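Local coordinates for protein CDP-glucose 4,6-dehydratase (Salmonella enterica subsp. enterica serovar Typhi, PDB 1WVG) that catalyses the NAD-dependent conversion of CDP-D-glucose to CDP-4-dehydro-6-deoxy-D-glucose and water, an early step in making the CDP-3,6-dideoxy-D-mannose used for the lipopolysaccharide O-antigen, at residues Y227-W232 with Y302-C307; R213-N218 with K278-W283; W283-S288 with W332-I337. All coordinates share one frame; numbering follows the deposited sequence.

In the fold
Contacts 2 and 3 form one continuous cluster, with centres 5 Å apart, sharing Trp283 at the end of helix 272-283. Contact 2 joins that helix to helix 207-216, and contact 3 joins its end and the following loop to helix 322-337, so three helices are tied through one indole. Contact 1 lies about 23 Å from contact 2 and 26 Å from contact 3, centre to centre. Along the chain contact 2 closes before contact 3 opens, and contact 1 alternates with both. Val272, the first residue of helix 272-283, packs on Ser228 and Trp232 of contact 1. Contact 1 thus belongs to the CDP-sugar pocket, whereas the other two are peripheral helix packing.

Contact 1: residues Y227-W232 with Y302-C307; sequences YSIRPW and YLKLDC. With CXY (cytidine-5'-diphospho-beta-D-xylose), chain D.
Ile229 and Leu303 meet through their backbones: Leu303 N donates to Ile229 O, but at 3.2 Å and an N-H...O angle of 128° the bond is weak. The two segments run in nearly the same direction without forming a regular sheet. Side chains supply much of the remaining closure. Ile229 CD1 lies 3.6 Å from Tyr302 CD2, meeting that ring obliquely, while Pro231 CG packs across Leu305 CG and Pro231 CD against Leu303 CG. Pro231 is also the centre of an inverse gamma turn, which swings the chain away toward Trp232.

Arg230 spans the distance from this junction to the ligand. Its CB sits over the Trp232 indole, 3.3 Å above the plane and toward the rim. CG then approaches C5D of CDP-xylose, and CD lies 4.2 Å from Leu303 CB on one side while also nearing the phosphate oxygen O1B. A bend at CB-CG (chi2 -56°) turns the rest of the chain, and NE donates to O1B at 3.0 Å with an angle of 164°, the oxygen lying in the guanidinium plane at its edge. NH1 reaches back to Ile229 O, 2.9 Å away and also in the guanidinium plane, although the donor stands above the plane of that carbonyl. NH2 bonds to Ala300 O, and the ribose O3D rests over one guanidinium face, 3.4 Å above it. With all three nitrogens engaged, the group's rotation is fixed, and Ile229 O serves both the arginine and Leu303 N. The positive charge would be expected to stabilise the sugar-linked phosphate. Ser228, Arg230 and Trp232 thus line the CDP-sugar pocket of this short-chain dehydrogenase/reductase enzyme, with Arg230 holding that phosphate through NE.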
loop_
_atom_site.group_PDB
_atom_site.type_symbol
_atom_site.label_atom_id
_atom_site.label_comp_id
_atom_site.label_asym_id
_atom_site.label_seq_id
_atom_site.Cartn_x
_atom_site.Cartn_y
_atom_site.Cartn_z
ATOM N N TYR A 227 -20.360 16.921 12.786
ATOM C CA TYR A 227 -19.048 16.391 13.066
ATOM C C TYR A 227 -18.220 16.090 11.818
ATOM O O TYR A 227 -17.186 15.419 11.865
ATOM C CB TYR A 227 -19.145 15.169 13.964
ATOM C CG TYR A 227 -20.115 15.379 15.081
ATOM C CD1 TYR A 227 -21.363 14.760 15.059
ATOM C CD2 TYR A 227 -19.781 16.183 16.168
ATOM C CE1 TYR A 227 -22.267 14.939 16.108
ATOM C CE2 TYR A 227 -20.679 16.367 17.221
ATOM C CZ TYR A 227 -21.928 15.745 17.195
ATOM O OH TYR A 227 -22.821 15.923 18.230
ATOM N N SER A 228 -18.660 16.544 10.668
ATOM C CA SER A 228 -17.819 16.247 9.558
ATOM C C SER A 228 -16.660 17.233 9.605
ATOM O O SER A 228 -16.743 18.326 10.202
ATOM C CB SER A 228 -18.581 16.321 8.249
ATOM O OG SER A 228 -19.450 15.214 8.173
ATOM N N ILE A 229 -15.594 16.816 8.949
ATOM C CA ILE A 229 -14.392 17.584 8.819
ATOM C C ILE A 229 -14.053 17.797 7.340
ATOM O O ILE A 229 -14.208 16.868 6.534
ATOM C CB ILE A 229 -13.283 16.769 9.449
ATOM C CG1 ILE A 229 -13.516 16.843 10.949
ATOM C CG2 ILE A 229 -11.954 17.412 9.056
ATOM C CD1 ILE A 229 -12.664 15.850 11.715
ATOM N N ARG A 230 -13.559 19.000 7.014
ATOM C CA ARG A 230 -13.148 19.384 5.661
ATOM C C ARG A 230 -11.906 20.238 5.786
ATOM O O ARG A 230 -11.660 20.807 6.856
ATOM C CB ARG A 230 -14.215 20.275 5.014
ATOM C CG ARG A 230 -15.486 19.539 4.617
ATOM C CD ARG A 230 -15.173 18.378 3.680
ATOM N NE ARG A 230 -16.340 17.714 3.168
ATOM C CZ ARG A 230 -16.843 16.626 3.710
ATOM N NH1 ARG A 230 -16.313 16.054 4.784
ATOM N NH2 ARG A 230 -17.912 16.096 3.143
ATOM N N PRO A 231 -11.153 20.381 4.703
ATOM C CA PRO A 231 -9.956 21.192 4.758
ATOM C C PRO A 231 -10.305 22.640 4.496
ATOM O O PRO A 231 -9.907 23.209 3.483
ATOM C CB PRO A 231 -9.007 20.681 3.640
ATOM C CG PRO A 231 -9.727 19.544 2.921
ATOM C CD PRO A 231 -11.130 19.448 3.542
ATOM N N TRP A 232 -11.045 23.257 5.416
ATOM C CA TRP A 232 -11.479 24.649 5.249
ATOM C C TRP A 232 -10.423 25.704 4.954
ATOM O O TRP A 232 -9.449 25.851 5.700
ATOM C CB TRP A 232 -12.306 25.123 6.445
ATOM C CG TRP A 232 -13.165 24.041 7.037
ATOM C CD1 TRP A 232 -12.906 23.310 8.166
ATOM C CD2 TRP A 232 -14.435 23.585 6.556
ATOM N NE1 TRP A 232 -13.930 22.433 8.427
ATOM C CE2 TRP A 232 -14.892 22.577 7.463
ATOM C CE3 TRP A 232 -15.225 23.936 5.454
ATOM C CZ2 TRP A 232 -16.111 21.906 7.287
ATOM C CZ3 TRP A 232 -16.423 23.240 5.293
ATOM C CH2 TRP A 232 -16.875 22.255 6.196
ATOM N N TYR A 302 -14.899 12.447 6.914
ATOM C CA TYR A 302 -13.603 13.066 7.096
ATOM C C TYR A 302 -12.884 13.244 5.818
ATOM O O TYR A 302 -12.796 12.309 5.027
ATOM C CB TYR A 302 -12.636 12.214 7.914
ATOM C CG TYR A 302 -13.217 11.851 9.229
ATOM C CD1 TYR A 302 -13.268 10.510 9.596
ATOM C CD2 TYR A 302 -13.742 12.826 10.076
ATOM C CE1 TYR A 302 -13.820 10.126 10.815
ATOM C CE2 TYR A 302 -14.307 12.451 11.296
ATOM C CZ TYR A 302 -14.339 11.104 11.663
ATOM O OH TYR A 302 -14.891 10.720 12.853
ATOM N N LEU A 303 -12.339 14.455 5.703
ATOM C CA LEU A 303 -11.527 14.833 4.560
ATOM C C LEU A 303 -10.412 15.823 4.935
ATOM O O LEU A 303 -10.704 16.964 5.275
ATOM C CB LEU A 303 -12.350 15.324 3.349
ATOM C CG LEU A 303 -11.481 15.701 2.149
ATOM C CD1 LEU A 303 -10.606 14.500 1.807
ATOM C CD2 LEU A 303 -12.357 16.062 0.948
ATOM N N LYS A 304 -9.129 15.382 4.861
ATOM C CA LYS A 304 -7.984 16.254 5.150
ATOM C C LYS A 304 -6.976 16.065 4.032
ATOM O O LYS A 304 -6.945 15.016 3.374
ATOM C CB LYS A 304 -7.285 15.909 6.462
ATOM C CG LYS A 304 -8.088 16.336 7.677
ATOM C CD LYS A 304 -7.272 16.415 8.959
ATOM C CE LYS A 304 -6.398 15.204 9.196
ATOM N NZ LYS A 304 -5.831 15.230 10.554
ATOM N N LEU A 305 -6.143 17.069 3.820
ATOM C CA LEU A 305 -5.085 17.010 2.799
ATOM C C LEU A 305 -3.697 17.210 3.423
ATOM O O LEU A 305 -3.456 18.175 4.186
ATOM C CB LEU A 305 -5.198 18.220 1.851
ATOM C CG LEU A 305 -6.402 18.176 0.923
ATOM C CD1 LEU A 305 -6.468 19.462 0.097
ATOM C CD2 LEU A 305 -6.264 16.959 0.013
ATOM N N ASP A 306 -2.752 16.339 3.051
ATOM C CA ASP A 306 -1.389 16.533 3.546
ATOM C C ASP A 306 -0.694 17.449 2.518
ATOM O O ASP A 306 -0.638 17.128 1.331
ATOM C CB ASP A 306 -0.659 15.182 3.723
ATOM C CG ASP A 306 0.720 15.388 4.309
ATOM O OD1 ASP A 306 1.513 16.188 3.863
ATOM O OD2 ASP A 306 1.020 14.617 5.310
ATOM N N CYS A 307 -0.219 18.618 2.944
ATOM C CA CYS A 307 0.400 19.582 2.015
ATOM C C CYS A 307 1.910 19.750 2.129
ATOM O O CYS A 307 2.437 20.764 1.705
ATOM C CB CYS A 307 -0.280 20.956 2.092
ATOM S SG CYS A 307 -2.060 20.784 1.809
HETATM O O1B CXY D . -17.337 19.285 0.859
HETATM P PB CXY D . -18.373 19.746 -0.146
HETATM O O2B CXY D . -19.475 18.749 -0.396
HETATM O "O1'" CXY D . -17.628 20.121 -1.564
HETATM O O3A CXY D . -18.786 21.046 0.580
HETATM P PA CXY D . -20.172 21.478 1.354
HETATM O O1A CXY D . -19.953 22.891 1.763
HETATM O O2A CXY D . -21.351 21.270 0.486
HETATM O O5D CXY D . -20.201 20.437 2.559
HETATM C C5D CXY D . -19.303 20.655 3.656
HETATM C C4D CXY D . -19.754 19.806 4.819
HETATM O O4D CXY D . -20.757 20.556 5.549
HETATM C C3D CXY D . -20.342 18.429 4.510
HETATM O O3D CXY D . -20.055 17.377 5.500
HETATM C C2D CXY D . -21.829 18.824 4.490
HETATM O O2D CXY D . -22.617 17.651 4.713
HETATM C C1D CXY D . -21.884 19.745 5.688
HETATM N N1 CXY D . -23.066 20.612 5.713
HETATM C C6 CXY D . -23.289 21.519 4.690
HETATM C C5 CXY D . -24.317 22.330 4.676
HETATM C C4 CXY D . -25.289 22.309 5.714
HETATM N N3 CXY D . -25.006 21.383 6.731
HETATM C C2 CXY D . -23.932 20.511 6.785
HETATM N N4 CXY D . -26.297 23.004 5.770
HETATM O O2 CXY D . -23.759 19.702 7.704
HETATM C "C1'" CXY D . -17.129 21.446 -1.606
HETATM C "C2'" CXY D . -17.383 21.944 -3.008
HETATM C "C3'" CXY D . -16.611 21.028 -3.937
HETATM C "C4'" CXY D . -15.120 21.070 -3.604
HETATM C "C5'" CXY D . -14.910 20.699 -2.142
HETATM O "O2'" CXY D . -18.783 21.874 -3.356
HETATM O "O3'" CXY D . -16.750 21.497 -5.291
HETATM O "O4'" CXY D . -14.400 20.188 -4.464
HETATM O "O5'" CXY D . -15.705 21.528 -1.289
#

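Contact 2: residues R213-N218 with K278-W283; sequences RSFENN and KMVTLW
Phe215 and Trp283 carry most of the buried surface where helix 207-216 meets the end of helix 272-283. Each side chain reaches past the other toward the opposing helix. The methylene of Phe215 makes a CH-pi contact: CB stands 3.6 Å from the centroid of the indole five-membered ring and 12° off its normal. The phenyl ring itself is set obliquely to the indole, its plane turned by 59°. Its CD2 lies 3.4 Å from Trp283 CB, a tight fit.

Beyond that point the phenyl tip reaches Val280, with CZ 3.7 Å from Val280 CG2, and the ring edge faces the Met279 carbonyl. With CG of Trp283 anti to the backbone N (chi1 -167°), the indole reaches toward helix 207-216, and its CZ2 comes near Glu216 N.

No direct hydrogen bond joins the two segments. A water in the indole plane, at the ring edge, donates to Phe215 O at 3.2 Å and to Asn218 OD1, and accepts a weak bond from Trp283 NE1. Attraction here is therefore largely dispersive, the polar link between the segments being given by this water and its rather long bonds.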
loop_
_atom_site.group_PDB
_atom_site.type_symbol
_atom_site.label_atom_id
_atom_site.label_comp_id
_atom_site.label_asym_id
_atom_site.label_seq_id
_atom_site.Cartn_x
_atom_site.Cartn_y
_atom_site.Cartn_z
ATOM N N ARG A 213 -26.965 32.864 4.264
ATOM C CA ARG A 213 -28.305 33.104 3.776
ATOM C C ARG A 213 -29.322 33.114 4.915
ATOM O O ARG A 213 -30.184 33.994 4.958
ATOM C CB ARG A 213 -28.646 32.085 2.681
ATOM C CG ARG A 213 -30.047 32.238 2.094
ATOM C CD ARG A 213 -31.121 31.584 2.961
ATOM N NE ARG A 213 -32.481 32.118 2.744
ATOM C CZ ARG A 213 -33.411 32.260 3.703
ATOM N NH1 ARG A 213 -33.201 31.952 4.990
ATOM N NH2 ARG A 213 -34.601 32.762 3.349
ATOM N N SER A 214 -29.209 32.126 5.823
ATOM C CA SER A 214 -30.080 32.012 6.994
ATOM C C SER A 214 -29.872 33.179 7.919
ATOM O O SER A 214 -30.801 33.851 8.357
ATOM C CB SER A 214 -29.741 30.768 7.769
ATOM O OG SER A 214 -29.881 29.650 6.904
ATOM N N PHE A 215 -28.623 33.434 8.212
ATOM C CA PHE A 215 -28.374 34.544 9.085
ATOM C C PHE A 215 -29.000 35.831 8.596
ATOM O O PHE A 215 -29.660 36.574 9.335
ATOM C CB PHE A 215 -26.876 34.742 9.306
ATOM C CG PHE A 215 -26.360 33.660 10.230
ATOM C CD1 PHE A 215 -27.154 32.558 10.559
ATOM C CD2 PHE A 215 -25.072 33.725 10.763
ATOM C CE1 PHE A 215 -26.699 31.531 11.397
ATOM C CE2 PHE A 215 -24.602 32.710 11.603
ATOM C CZ PHE A 215 -25.408 31.614 11.925
ATOM N N GLU A 216 -28.720 36.084 7.337
ATOM C CA GLU A 216 -29.168 37.255 6.629
ATOM C C GLU A 216 -30.643 37.510 6.857
ATOM O O GLU A 216 -31.039 38.619 7.200
ATOM C CB GLU A 216 -29.007 36.959 5.137
ATOM C CG GLU A 216 -27.983 37.824 4.400
ATOM C CD GLU A 216 -28.309 37.790 2.937
ATOM O OE1 GLU A 216 -28.280 36.750 2.265
ATOM O OE2 GLU A 216 -28.695 38.971 2.472
ATOM N N ASN A 217 -31.409 36.439 6.612
ATOM C CA ASN A 217 -32.856 36.387 6.721
ATOM C C ASN A 217 -33.311 35.926 8.066
ATOM O O ASN A 217 -34.243 35.150 8.146
ATOM C CB ASN A 217 -33.501 35.444 5.684
ATOM C CG ASN A 217 -33.266 35.930 4.263
ATOM O OD1 ASN A 217 -32.969 37.110 4.027
ATOM N ND2 ASN A 217 -33.396 35.026 3.303
ATOM N N ASN A 218 -32.656 36.422 9.094
ATOM C CA ASN A 218 -32.960 36.090 10.476
ATOM C C ASN A 218 -33.614 34.743 10.692
ATOM O O ASN A 218 -34.587 34.634 11.436
ATOM C CB ASN A 218 -33.661 37.219 11.252
ATOM C CG ASN A 218 -32.919 38.533 11.107
ATOM O OD1 ASN A 218 -31.957 38.818 11.874
ATOM N ND2 ASN A 218 -33.331 39.312 10.089
ATOM N N LYS A 278 -18.836 29.186 15.472
ATOM C CA LYS A 278 -18.035 30.394 15.371
ATOM C C LYS A 278 -18.748 31.525 14.599
ATOM O O LYS A 278 -18.748 32.733 14.956
ATOM C CB LYS A 278 -16.676 30.021 14.780
ATOM C CG LYS A 278 -15.664 31.153 14.949
ATOM C CD LYS A 278 -15.558 31.685 16.377
ATOM C CE LYS A 278 -14.152 31.605 16.963
ATOM N NZ LYS A 278 -14.115 31.085 18.339
ATOM N N MET A 279 -19.330 31.072 13.489
ATOM C CA MET A 279 -20.077 31.916 12.592
ATOM C C MET A 279 -21.218 32.604 13.378
ATOM O O MET A 279 -21.401 33.830 13.311
ATOM C CB MET A 279 -20.562 31.069 11.388
ATOM C CG MET A 279 -19.446 30.779 10.365
ATOM S SD MET A 279 -18.815 32.321 9.595
ATOM C CE MET A 279 -20.002 32.443 8.223
ATOM N N VAL A 280 -21.969 31.807 14.172
ATOM C CA VAL A 280 -23.060 32.314 15.016
ATOM C C VAL A 280 -22.539 33.498 15.827
ATOM O O VAL A 280 -23.071 34.616 15.886
ATOM C CB VAL A 280 -23.577 31.206 15.954
ATOM C CG1 VAL A 280 -24.181 31.787 17.235
ATOM C CG2 VAL A 280 -24.530 30.220 15.239
ATOM N N THR A 281 -21.409 33.221 16.436
ATOM C CA THR A 281 -20.741 34.193 17.239
ATOM C C THR A 281 -20.315 35.435 16.456
ATOM O O THR A 281 -20.499 36.564 16.908
ATOM C CB THR A 281 -19.531 33.469 17.831
ATOM O OG1 THR A 281 -19.979 32.625 18.872
ATOM C CG2 THR A 281 -18.494 34.477 18.302
ATOM N N LEU A 282 -19.711 35.203 15.288
ATOM C CA LEU A 282 -19.226 36.253 14.440
ATOM C C LEU A 282 -20.344 37.139 13.958
ATOM O O LEU A 282 -20.194 38.353 13.858
ATOM C CB LEU A 282 -18.615 35.546 13.232
ATOM C CG LEU A 282 -17.193 35.147 13.560
ATOM C CD1 LEU A 282 -16.514 34.624 12.295
ATOM C CD2 LEU A 282 -16.451 36.395 14.019
ATOM N N TRP A 283 -21.473 36.513 13.604
ATOM C CA TRP A 283 -22.632 37.246 13.100
ATOM C C TRP A 283 -23.297 38.018 14.205
ATOM O O TRP A 283 -23.402 39.236 14.169
ATOM C CB TRP A 283 -23.674 36.312 12.489
ATOM C CG TRP A 283 -24.711 37.056 11.687
ATOM C CD1 TRP A 283 -25.929 37.458 12.141
ATOM C CD2 TRP A 283 -24.628 37.480 10.299
ATOM N NE1 TRP A 283 -26.614 38.092 11.142
ATOM C CE2 TRP A 283 -25.842 38.124 9.996
ATOM C CE3 TRP A 283 -23.651 37.383 9.288
ATOM C CZ2 TRP A 283 -26.084 38.646 8.715
ATOM C CZ3 TRP A 283 -23.895 37.902 8.027
ATOM C CH2 TRP A 283 -25.105 38.532 7.742
HETATM O O HOH W 1 -29.331 39.706 10.133
#

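Contact 3: residues W283-S288 with W332-I337; sequences WGDDAS and WHKAWI
Lys334 NZ donates to Trp283 O at 3.1 Å, approaching in the carbonyl plane on a lone pair with a C=O...N angle of 130°. That carbonyl closes helix 272-283, where the helix dipole would add negative character, so an ammonium group should be well placed to counter it. The same nitrogen stands over the Trp283 indole in a cation-pi contact, 4.4 Å from the centroid of the five-membered ring and 13° off its normal. A third, weaker attraction comes from Asp285: its OD2 is 4.0 Å from Lys334 NZ, a long salt bridge, and this residue is poorly ordered.

Beneath the charge, the aliphatic part of Lys334 lies across the indole. CE makes a CH-pi contact with the six-membered ring, 3.6 Å from its centroid, and CG approaches CZ3 at the rim. The chain is extended beyond CG, which carries NZ from helix 322-337 over the full ring to the carbonyl. The opposite face of the indole is the one turned to helix 207-216.

At the edge of the indole, CH2 meets two further residues of helix 322-337. Its distance to His333 CD2 is 4.0 Å, each ring meeting the other edge-on near its plane, and Ile337 CD1 lies in the indole plane at the same separation. Trp336 CE3 covers one face of the His333 ring, while Glu216 of helix 207-216 packs on His333 and Ile337.

Gly284, with its positive phi of 88°, is where the chain leaves the helix, just after the carbonyl that Lys334 holds. Chemically, a single lysine joins the two elements: its methylenes lie on the aromatic face, and its ammonium group bonds to the carbonyl and stands over the pi face, with at most a long, weak attraction to Asp285.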
loop_
_atom_site.group_PDB
_atom_site.type_symbol
_atom_site.label_atom_id
_atom_site.label_comp_id
_atom_site.label_asym_id
_atom_site.label_seq_id
_atom_site.Cartn_x
_atom_site.Cartn_y
_atom_site.Cartn_z
ATOM N N TRP A 283 -21.473 36.513 13.604
ATOM C CA TRP A 283 -22.632 37.246 13.100
ATOM C C TRP A 283 -23.297 38.018 14.205
ATOM O O TRP A 283 -23.402 39.236 14.169
ATOM C CB TRP A 283 -23.674 36.312 12.489
ATOM C CG TRP A 283 -24.711 37.056 11.687
ATOM C CD1 TRP A 283 -25.929 37.458 12.141
ATOM C CD2 TRP A 283 -24.628 37.480 10.299
ATOM N NE1 TRP A 283 -26.614 38.092 11.142
ATOM C CE2 TRP A 283 -25.842 38.124 9.996
ATOM C CE3 TRP A 283 -23.651 37.383 9.288
ATOM C CZ2 TRP A 283 -26.084 38.646 8.715
ATOM C CZ3 TRP A 283 -23.895 37.902 8.027
ATOM C CH2 TRP A 283 -25.105 38.532 7.742
ATOM N N GLY A 284 -23.740 37.272 15.199
ATOM C CA GLY A 284 -24.421 37.860 16.340
ATOM C C GLY A 284 -25.906 37.964 16.027
ATOM O O GLY A 284 -26.465 37.059 15.407
ATOM N N ASP A 285 -26.520 39.069 16.462
ATOM C CA ASP A 285 -27.923 39.398 16.250
ATOM C C ASP A 285 -28.892 38.248 16.006
ATOM O O ASP A 285 -29.503 38.111 14.911
ATOM C CB ASP A 285 -28.136 40.464 15.158
ATOM C CG ASP A 285 -27.026 41.487 15.075
ATOM O OD1 ASP A 285 -26.812 42.328 15.958
ATOM O OD2 ASP A 285 -26.351 41.390 13.957
ATOM N N ASP A 286 -29.048 37.450 17.068
ATOM C CA ASP A 286 -29.971 36.327 17.071
ATOM C C ASP A 286 -29.477 35.040 16.425
ATOM O O ASP A 286 -30.072 33.972 16.678
ATOM C CB ASP A 286 -31.341 36.638 16.420
ATOM C CG ASP A 286 -31.948 38.030 16.577
ATOM O OD1 ASP A 286 -31.725 38.760 17.531
ATOM O OD2 ASP A 286 -32.770 38.305 15.581
ATOM N N ALA A 287 -28.443 35.146 15.568
ATOM C CA ALA A 287 -27.908 33.992 14.857
ATOM C C ALA A 287 -28.035 32.667 15.618
ATOM O O ALA A 287 -27.726 32.586 16.811
ATOM C CB ALA A 287 -26.535 34.247 14.243
ATOM N N SER A 288 -28.504 31.627 14.924
ATOM C CA SER A 288 -28.680 30.314 15.523
ATOM C C SER A 288 -28.656 29.205 14.489
ATOM O O SER A 288 -28.844 29.370 13.293
ATOM C CB SER A 288 -29.967 30.244 16.349
ATOM O OG SER A 288 -30.242 28.912 16.718
ATOM N N TRP A 332 -17.139 40.682 4.859
ATOM C CA TRP A 332 -17.460 40.813 3.437
ATOM C C TRP A 332 -18.945 40.760 3.172
ATOM O O TRP A 332 -19.523 41.598 2.473
ATOM C CB TRP A 332 -16.688 39.819 2.517
ATOM C CG TRP A 332 -16.697 40.080 1.021
ATOM C CD1 TRP A 332 -15.662 40.575 0.235
ATOM C CD2 TRP A 332 -17.777 39.819 0.111
ATOM N NE1 TRP A 332 -16.016 40.626 -1.107
ATOM C CE2 TRP A 332 -17.314 40.161 -1.198
ATOM C CE3 TRP A 332 -19.081 39.358 0.285
ATOM C CZ2 TRP A 332 -18.159 40.066 -2.291
ATOM C CZ3 TRP A 332 -19.888 39.229 -0.819
ATOM C CH2 TRP A 332 -19.432 39.580 -2.083
ATOM N N HIS A 333 -19.573 39.750 3.726
ATOM C CA HIS A 333 -20.985 39.581 3.516
ATOM C C HIS A 333 -21.812 40.796 3.936
ATOM O O HIS A 333 -22.701 41.259 3.214
ATOM C CB HIS A 333 -21.484 38.292 4.156
ATOM C CG HIS A 333 -22.728 37.824 3.511
ATOM N ND1 HIS A 333 -22.708 37.283 2.237
ATOM C CD2 HIS A 333 -24.006 37.810 3.992
ATOM C CE1 HIS A 333 -23.977 36.952 1.959
ATOM N NE2 HIS A 333 -24.774 37.251 3.002
ATOM N N LYS A 334 -21.511 41.310 5.118
ATOM C CA LYS A 334 -22.204 42.454 5.660
ATOM C C LYS A 334 -21.994 43.700 4.804
ATOM O O LYS A 334 -22.954 44.398 4.484
ATOM C CB LYS A 334 -21.846 42.662 7.124
ATOM C CG LYS A 334 -22.402 41.541 7.987
ATOM C CD LYS A 334 -22.208 41.768 9.489
ATOM C CE LYS A 334 -23.059 40.831 10.353
ATOM N NZ LYS A 334 -23.044 41.180 11.779
ATOM N N ALA A 335 -20.747 43.978 4.421
ATOM C CA ALA A 335 -20.478 45.143 3.590
ATOM C C ALA A 335 -21.361 45.150 2.350
ATOM O O ALA A 335 -21.925 46.159 1.935
ATOM C CB ALA A 335 -19.014 45.181 3.198
ATOM N N TRP A 336 -21.466 43.967 1.778
ATOM C CA TRP A 336 -22.237 43.751 0.604
ATOM C C TRP A 336 -23.653 44.140 0.895
ATOM O O TRP A 336 -24.321 44.858 0.154
ATOM C CB TRP A 336 -22.234 42.241 0.307
ATOM C CG TRP A 336 -23.171 41.927 -0.808
ATOM C CD1 TRP A 336 -23.109 42.487 -2.046
ATOM C CD2 TRP A 336 -24.313 41.054 -0.803
ATOM N NE1 TRP A 336 -24.117 41.996 -2.826
ATOM C CE2 TRP A 336 -24.876 41.115 -2.098
ATOM C CE3 TRP A 336 -24.890 40.209 0.146
ATOM C CZ2 TRP A 336 -26.023 40.398 -2.451
ATOM C CZ3 TRP A 336 -26.008 39.484 -0.205
ATOM C CH2 TRP A 336 -26.562 39.571 -1.488
ATOM N N ILE A 337 -24.075 43.610 2.024
ATOM C CA ILE A 337 -25.403 43.799 2.549
ATOM C C ILE A 337 -25.817 45.267 2.689
ATOM O O ILE A 337 -26.926 45.653 2.278
ATOM C CB ILE A 337 -25.577 42.995 3.818
ATOM C CG1 ILE A 337 -26.356 41.719 3.511
ATOM C CG2 ILE A 337 -26.237 43.838 4.909
ATOM C CD1 ILE A 337 -26.260 40.684 4.637
#